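Local coordinates for protein phage terminase large subunit (Thermus phage P7426, PDB 4ZNL) that probably drives viral DNA into empty capsids as an ATP-powered packaging motor and cuts the genome as an endonuclease, this chain being its N-terminal ATPase domain, at residues L42-G47 against R250-A255; V151-A156 against A179-T184. One frame throughout, in Å; residues are numbered along the deposited sequence.

Contact 1: L42-G47 against R250-A255; sequences LGRQSG and RQEYGA. With ADP (adenosine-5'-diphosphate), chain F; BEF (beryllium trifluoride ion), chain E.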
loop_
_atom_site.group_PDB
_atom_site.type_symbol
_atom_site.label_atom_id
_atom_site.label_comp_id
_atom_site.label_asym_id
_atom_site.label_seq_id
_atom_site.Cartn_x
_atom_site.Cartn_y
_atom_site.Cartn_z
ATOM N N LEU A 42 -5.879 8.873 3.670
ATOM C CA LEU A 42 -6.625 8.366 4.820
ATOM C C LEU A 42 -6.063 8.876 6.141
ATOM O O LEU A 42 -4.872 9.161 6.258
ATOM C CB LEU A 42 -6.629 6.834 4.833
ATOM C CG LEU A 42 -6.906 6.112 3.508
ATOM C CD1 LEU A 42 -6.810 4.606 3.672
ATOM C CD2 LEU A 42 -8.261 6.480 2.973
ATOM N N GLY A 43 -6.931 8.962 7.143
ATOM C CA GLY A 43 -6.549 9.397 8.468
ATOM C C GLY A 43 -5.693 8.398 9.228
ATOM O O GLY A 43 -5.657 7.215 8.886
ATOM N N ARG A 44 -4.996 8.900 10.247
ATOM C CA ARG A 44 -4.237 8.082 11.202
ATOM C C ARG A 44 -5.017 6.875 11.695
ATOM O O ARG A 44 -6.208 6.979 11.992
ATOM C CB ARG A 44 -3.837 8.900 12.441
ATOM C CG ARG A 44 -2.585 9.717 12.329
ATOM C CD ARG A 44 -2.142 10.204 13.719
ATOM N NE ARG A 44 -1.237 9.259 14.372
ATOM C CZ ARG A 44 -1.595 8.340 15.270
ATOM N NH1 ARG A 44 -2.858 8.212 15.666
ATOM N NH2 ARG A 44 -0.669 7.542 15.785
ATOM N N GLN A 45 -4.322 5.748 11.800
ATOM C CA GLN A 45 -4.877 4.514 12.355
ATOM C C GLN A 45 -6.107 4.009 11.604
ATOM O O GLN A 45 -6.945 3.321 12.176
ATOM C CB GLN A 45 -5.213 4.715 13.841
ATOM C CG GLN A 45 -3.987 4.833 14.718
ATOM C CD GLN A 45 -3.246 3.516 14.842
ATOM O OE1 GLN A 45 -2.079 3.402 14.471
ATOM N NE2 GLN A 45 -3.926 2.512 15.357
ATOM N N SER A 46 -6.197 4.320 10.315
ATOM C CA SER A 46 -7.343 3.909 9.503
ATOM C C SER A 46 -7.133 2.523 8.866
ATOM O O SER A 46 -8.094 1.885 8.415
ATOM C CB SER A 46 -7.611 4.948 8.406
ATOM O OG SER A 46 -6.445 5.174 7.644
ATOM N N GLY A 47 -5.881 2.068 8.826
ATOM C CA GLY A 47 -5.538 0.809 8.187
ATOM C C GLY A 47 -4.777 0.981 6.884
ATOM O O GLY A 47 -4.892 0.161 5.961
ATOM N N ARG A 250 -7.502 18.080 11.977
ATOM C CA ARG A 250 -8.099 18.006 10.654
ATOM C C ARG A 250 -7.190 17.296 9.648
ATOM O O ARG A 250 -7.656 16.524 8.796
ATOM C CB ARG A 250 -8.449 19.417 10.178
ATOM C CG ARG A 250 -9.587 20.030 11.002
ATOM C CD ARG A 250 -10.252 21.225 10.359
ATOM N NE ARG A 250 -11.689 21.180 10.635
ATOM C CZ ARG A 250 -12.640 21.542 9.782
ATOM N NH1 ARG A 250 -12.327 22.018 8.581
ATOM N NH2 ARG A 250 -13.914 21.439 10.134
ATOM N N GLN A 251 -5.891 17.522 9.754
ATOM C CA GLN A 251 -4.965 16.863 8.853
ATOM C C GLN A 251 -4.772 15.393 9.215
ATOM O O GLN A 251 -4.866 14.524 8.344
ATOM C CB GLN A 251 -3.614 17.585 8.848
ATOM C CG GLN A 251 -2.476 16.728 8.337
ATOM C CD GLN A 251 -1.207 17.515 8.117
ATOM O OE1 GLN A 251 -1.176 18.451 7.316
ATOM N NE2 GLN A 251 -0.144 17.130 8.817
ATOM N N GLU A 252 -4.506 15.110 10.489
ATOM C CA GLU A 252 -4.061 13.771 10.890
ATOM C C GLU A 252 -5.207 12.757 11.032
ATOM O O GLU A 252 -5.029 11.578 10.705
ATOM C CB GLU A 252 -3.273 13.838 12.209
ATOM C CG GLU A 252 -1.993 14.690 12.141
ATOM C CD GLU A 252 -0.917 14.054 11.279
ATOM O OE1 GLU A 252 -0.314 14.750 10.436
ATOM O OE2 GLU A 252 -0.667 12.851 11.452
ATOM N N TYR A 253 -6.374 13.200 11.501
ATOM C CA TYR A 253 -7.532 12.306 11.612
ATOM C C TYR A 253 -8.587 12.646 10.563
ATOM O O TYR A 253 -9.253 11.762 10.047
ATOM C CB TYR A 253 -8.135 12.367 13.020
ATOM C CG TYR A 253 -7.171 11.890 14.085
ATOM C CD1 TYR A 253 -7.032 10.536 14.361
ATOM C CD2 TYR A 253 -6.377 12.789 14.788
ATOM C CE1 TYR A 253 -6.143 10.088 15.316
ATOM C CE2 TYR A 253 -5.484 12.352 15.753
ATOM C CZ TYR A 253 -5.369 10.994 16.008
ATOM O OH TYR A 253 -4.489 10.529 16.958
ATOM N N GLY A 254 -8.733 13.927 10.245
ATOM C CA GLY A 254 -9.666 14.345 9.220
ATOM C C GLY A 254 -9.181 14.048 7.809
ATOM O O GLY A 254 -9.983 13.994 6.877
ATOM N N ALA A 255 -7.871 13.851 7.657
ATOM C CA ALA A 255 -7.246 13.635 6.350
ATOM C C ALA A 255 -7.470 14.807 5.403
ATOM O O ALA A 255 -7.517 14.627 4.186
ATOM C CB ALA A 255 -7.752 12.344 5.713
HETATM P PB ADP F . -2.381 3.207 9.893
HETATM O O1B ADP F . -2.127 4.492 10.766
HETATM O O2B ADP F . -3.573 3.527 9.037
HETATM O O3B ADP F . -1.201 2.789 9.023
HETATM P PA ADP F . -2.544 0.535 10.706
HETATM O O1A ADP F . -1.237 0.120 11.400
HETATM O O2A ADP F . -2.534 0.021 9.285
HETATM O O3A ADP F . -2.737 2.076 10.885
HETATM O "O5'" ADP F . -3.772 -0.078 11.444
HETATM C "C5'" ADP F . -3.999 0.274 12.738
HETATM C "C4'" ADP F . -4.570 -0.793 13.624
HETATM O "O4'" ADP F . -5.847 -1.159 13.133
HETATM C "C3'" ADP F . -3.748 -1.975 13.571
HETATM O "O3'" ADP F . -3.740 -2.639 14.792
HETATM C "C2'" ADP F . -4.379 -2.803 12.550
HETATM O "O2'" ADP F . -4.138 -4.151 12.805
HETATM C "C1'" ADP F . -5.789 -2.504 12.688
HETATM N N9 ADP F . -6.536 -2.608 11.476
HETATM C C8 ADP F . -6.363 -1.938 10.332
HETATM N N7 ADP F . -7.315 -2.344 9.466
HETATM C C5 ADP F . -8.111 -3.277 10.079
HETATM C C6 ADP F . -9.256 -4.045 9.674
HETATM N N6 ADP F . -9.844 -3.918 8.297
HETATM N N1 ADP F . -9.805 -4.897 10.554
HETATM C C2 ADP F . -9.291 -5.037 11.802
HETATM N N3 ADP F . -8.229 -4.334 12.209
HETATM C C4 ADP F . -7.619 -3.445 11.364
HETATM BE BE BEF E . -0.546 5.155 11.095
HETATM F F1 BEF E . -0.556 6.601 10.624
HETATM F F2 BEF E . -0.379 5.118 12.714
HETATM F F3 BEF E . 0.562 4.378 10.283
#
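Arg44 carries this contact through both its backbone and its side chain. Its amide N donates to Glu252 O at the end of helix 246-252 (2.7 Å), a nearly straight bond (175° at the hydrogen) that reaches the oxygen almost head-on. The side chain then extends alongside the Tyr253 side chain in the same direction. Its CB lies 3.9 Å from Tyr253 CE1, and a bend at chi3 (90°) brings NH1 within 3.1 Å of Tyr253 OH, with guanidinium and ring planes 63° apart. The aliphatic part meets Glu252 as well: Arg44 CG is 3.8 Å from Glu252 OE2, whereas the charged groups do not touch. Glu252 OE1 instead takes a bond from Gln251 NE2 and a salt bridge from Lys186. Gly43 sits close against this chain end, its CA 3.5 Å from Glu252 O, while the methyl of Ala255 packs on Gly43 N.

The loop is the P-loop (Walker A) of the ATPase. A type II turn from Gly43 to Ser46 is braced by Ser46 OG donating to Gly43 O. Gln45 N, within the turn, and Gly47 N, just after it, each give a 2.7 Å bond to ADP, to O1B and O2B respectively. One face of the Arg44 guanidinium looks onto BEF F2, with NH2 3.9 Å away. Ser226 OG bonds Arg44 O, and the Ser226 backbone bonds that of Tyr253, tying both segments to helix 226-229. The loop itself connects strand 37-42 to helix 48-62, while Leu42 turns its side chain onto helix 25-32.

Contact 2: V151-A156 against A179-T184; sequences VILDEA and ALIIST
The predicted Walker B strand of a P-loop ATPase, 150-154, pairs here in parallel with strand 178-183, the two strands of a beta-alpha-beta unit crossing over through helix 161-168. Their axes run 4.8 Å apart and only 5° from parallel. Leu180 N bonds Val151 O, Leu153 N bonds Leu180 O (2.8 Å) and Ile182 N bonds Leu153 O. Past the strand, Ala156 N reaches Ile182 O from above the carbonyl plane (3.0 Å). The Ala156 methyl presses tightly on Ile181 CG2, at 3.3 Å.

Glu155, the predicted ATPase active-site residue, bends at chi2 (-47°). Its OE1 accepts a bond from Thr184 N on its syn side (3.1 Å) and another from a water whose oxygen lies 2.8 Å from OE1, which holds the carboxylate beside the bound beryllium fluoride. Asp154, a magnesium-site residue, lays OD1 against Ile182 CG1 (3.8 Å) and accepts a bond from Ser49 through OD2.

On the face of Ile152 and Leu180, CG1 of the first meets CB of the second (4.2 Å), and helix 48-62 packs over both. Val151, Leu153, Ala179 and Ile181 face the other way, toward helices 161-168 and 190-197, while strands 67-72 and 37-42 flank the pair.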
loop_
_atom_site.group_PDB
_atom_site.type_symbol
_atom_site.label_atom_id
_atom_site.label_comp_id
_atom_site.label_asym_id
_atom_site.label_seq_id
_atom_site.Cartn_x
_atom_site.Cartn_y
_atom_site.Cartn_z
ATOM N N VAL A 151 4.855 -1.229 -6.781
ATOM C CA VAL A 151 5.368 -0.545 -5.604
ATOM C C VAL A 151 4.206 -0.011 -4.794
ATOM O O VAL A 151 3.152 0.343 -5.326
ATOM C CB VAL A 151 6.332 0.601 -5.965
ATOM C CG1 VAL A 151 7.609 0.032 -6.609
ATOM C CG2 VAL A 151 5.643 1.591 -6.877
ATOM N N ILE A 152 4.405 -0.007 -3.486
ATOM C CA ILE A 152 3.461 0.555 -2.546
ATOM C C ILE A 152 4.244 1.577 -1.745
ATOM O O ILE A 152 5.267 1.233 -1.159
ATOM C CB ILE A 152 2.868 -0.531 -1.634
ATOM C CG1 ILE A 152 2.090 -1.554 -2.459
ATOM C CG2 ILE A 152 1.992 0.066 -0.539
ATOM C CD1 ILE A 152 2.010 -2.944 -1.784
ATOM N N LEU A 153 3.794 2.833 -1.749
ATOM C CA LEU A 153 4.401 3.876 -0.912
ATOM C C LEU A 153 3.519 4.138 0.299
ATOM O O LEU A 153 2.402 4.617 0.162
ATOM C CB LEU A 153 4.610 5.174 -1.680
ATOM C CG LEU A 153 5.736 5.211 -2.707
ATOM C CD1 LEU A 153 5.414 4.303 -3.879
ATOM C CD2 LEU A 153 5.966 6.642 -3.162
ATOM N N ASP A 154 4.028 3.795 1.480
ATOM C CA ASP A 154 3.319 3.995 2.743
ATOM C C ASP A 154 3.770 5.333 3.351
ATOM O O ASP A 154 4.951 5.677 3.300
ATOM C CB ASP A 154 3.590 2.808 3.683
ATOM C CG ASP A 154 2.608 2.734 4.842
ATOM O OD1 ASP A 154 1.599 3.471 4.827
ATOM O OD2 ASP A 154 2.839 1.928 5.764
ATOM N N GLU A 155 2.821 6.087 3.898
ATOM C CA GLU A 155 3.003 7.498 4.275
ATOM C C GLU A 155 3.720 8.284 3.181
ATOM O O GLU A 155 4.712 8.996 3.419
ATOM C CB GLU A 155 3.754 7.620 5.596
ATOM C CG GLU A 155 2.999 7.055 6.797
ATOM C CD GLU A 155 1.534 7.500 6.858
ATOM O OE1 GLU A 155 1.204 8.647 6.486
ATOM O OE2 GLU A 155 0.700 6.683 7.284
ATOM N N ALA A 156 3.190 8.152 1.977
ATOM C CA ALA A 156 3.773 8.772 0.795
ATOM C C ALA A 156 4.009 10.276 0.939
ATOM O O ALA A 156 4.962 10.798 0.377
ATOM C CB ALA A 156 2.883 8.504 -0.404
ATOM N N ALA A 179 1.304 1.259 -9.028
ATOM C CA ALA A 179 1.684 1.899 -7.775
ATOM C C ALA A 179 0.467 2.182 -6.917
ATOM O O ALA A 179 -0.569 2.655 -7.404
ATOM C CB ALA A 179 2.455 3.196 -8.035
ATOM N N LEU A 180 0.603 1.863 -5.634
ATOM C CA LEU A 180 -0.345 2.278 -4.614
ATOM C C LEU A 180 0.341 3.305 -3.721
ATOM O O LEU A 180 1.363 3.018 -3.073
ATOM C CB LEU A 180 -0.839 1.071 -3.806
ATOM C CG LEU A 180 -1.713 1.342 -2.577
ATOM C CD1 LEU A 180 -2.982 2.103 -2.933
ATOM C CD2 LEU A 180 -2.069 0.043 -1.865
ATOM N N ILE A 181 -0.229 4.502 -3.694
ATOM C CA ILE A 181 0.356 5.639 -2.995
ATOM C C ILE A 181 -0.583 6.067 -1.878
ATOM O O ILE A 181 -1.621 6.669 -2.134
ATOM C CB ILE A 181 0.623 6.798 -3.975
ATOM C CG1 ILE A 181 1.596 6.325 -5.065
ATOM C CG2 ILE A 181 1.177 8.017 -3.244
ATOM C CD1 ILE A 181 1.587 7.180 -6.330
ATOM N N ILE A 182 -0.230 5.720 -0.641
ATOM C CA ILE A 182 -1.135 5.868 0.494
ATOM C C ILE A 182 -0.511 6.665 1.633
ATOM O O ILE A 182 0.665 6.489 1.964
ATOM C CB ILE A 182 -1.567 4.482 1.011
ATOM C CG1 ILE A 182 -0.377 3.760 1.643
ATOM C CG2 ILE A 182 -2.101 3.668 -0.142
ATOM C CD1 ILE A 182 -0.611 2.309 1.968
ATOM N N SER A 183 -1.302 7.538 2.249
ATOM C CA SER A 183 -0.758 8.463 3.237
ATOM C C SER A 183 -1.825 9.235 4.000
ATOM O O SER A 183 -2.943 9.421 3.525
ATOM C CB SER A 183 0.170 9.471 2.554
ATOM O OG SER A 183 1.075 10.054 3.480
ATOM N N THR A 184 -1.462 9.672 5.196
ATOM C CA THR A 184 -2.094 10.828 5.807
ATOM C C THR A 184 -1.470 12.043 5.118
ATOM O O THR A 184 -0.268 12.069 4.877
ATOM C CB THR A 184 -1.880 10.839 7.336
ATOM O OG1 THR A 184 -2.657 9.787 7.920
ATOM C CG2 THR A 184 -2.301 12.168 7.970
HETATM O O HOH W 1 2.389 11.143 6.725
#

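In the fold
Both contacts are buried, but contact 2 lies in the core of the sheet, its centre about 5 Å from the centre of the chain; that of contact 1 is about 15 Å away, where a loop meets the end of helix 246-252. Contact 2 is a parallel ladder of backbone bonds with aliphatic packing on both faces, turning irregular and polar toward the predicted active-site residue; contact 1 has one backbone bond, plus the Arg44 side chain packed against Tyr253 and Glu252. Both segments of contact 2 fall between those of contact 1 in the sequence. They join through neighbouring strands 37-42 and 178-183: Leu42 N approaches Ser183 O at 3.0 Å, and Thr184 OG1 lies 2.8 Å from Leu42 O. Walker A and Walker B elements thus converge on one nucleotide site.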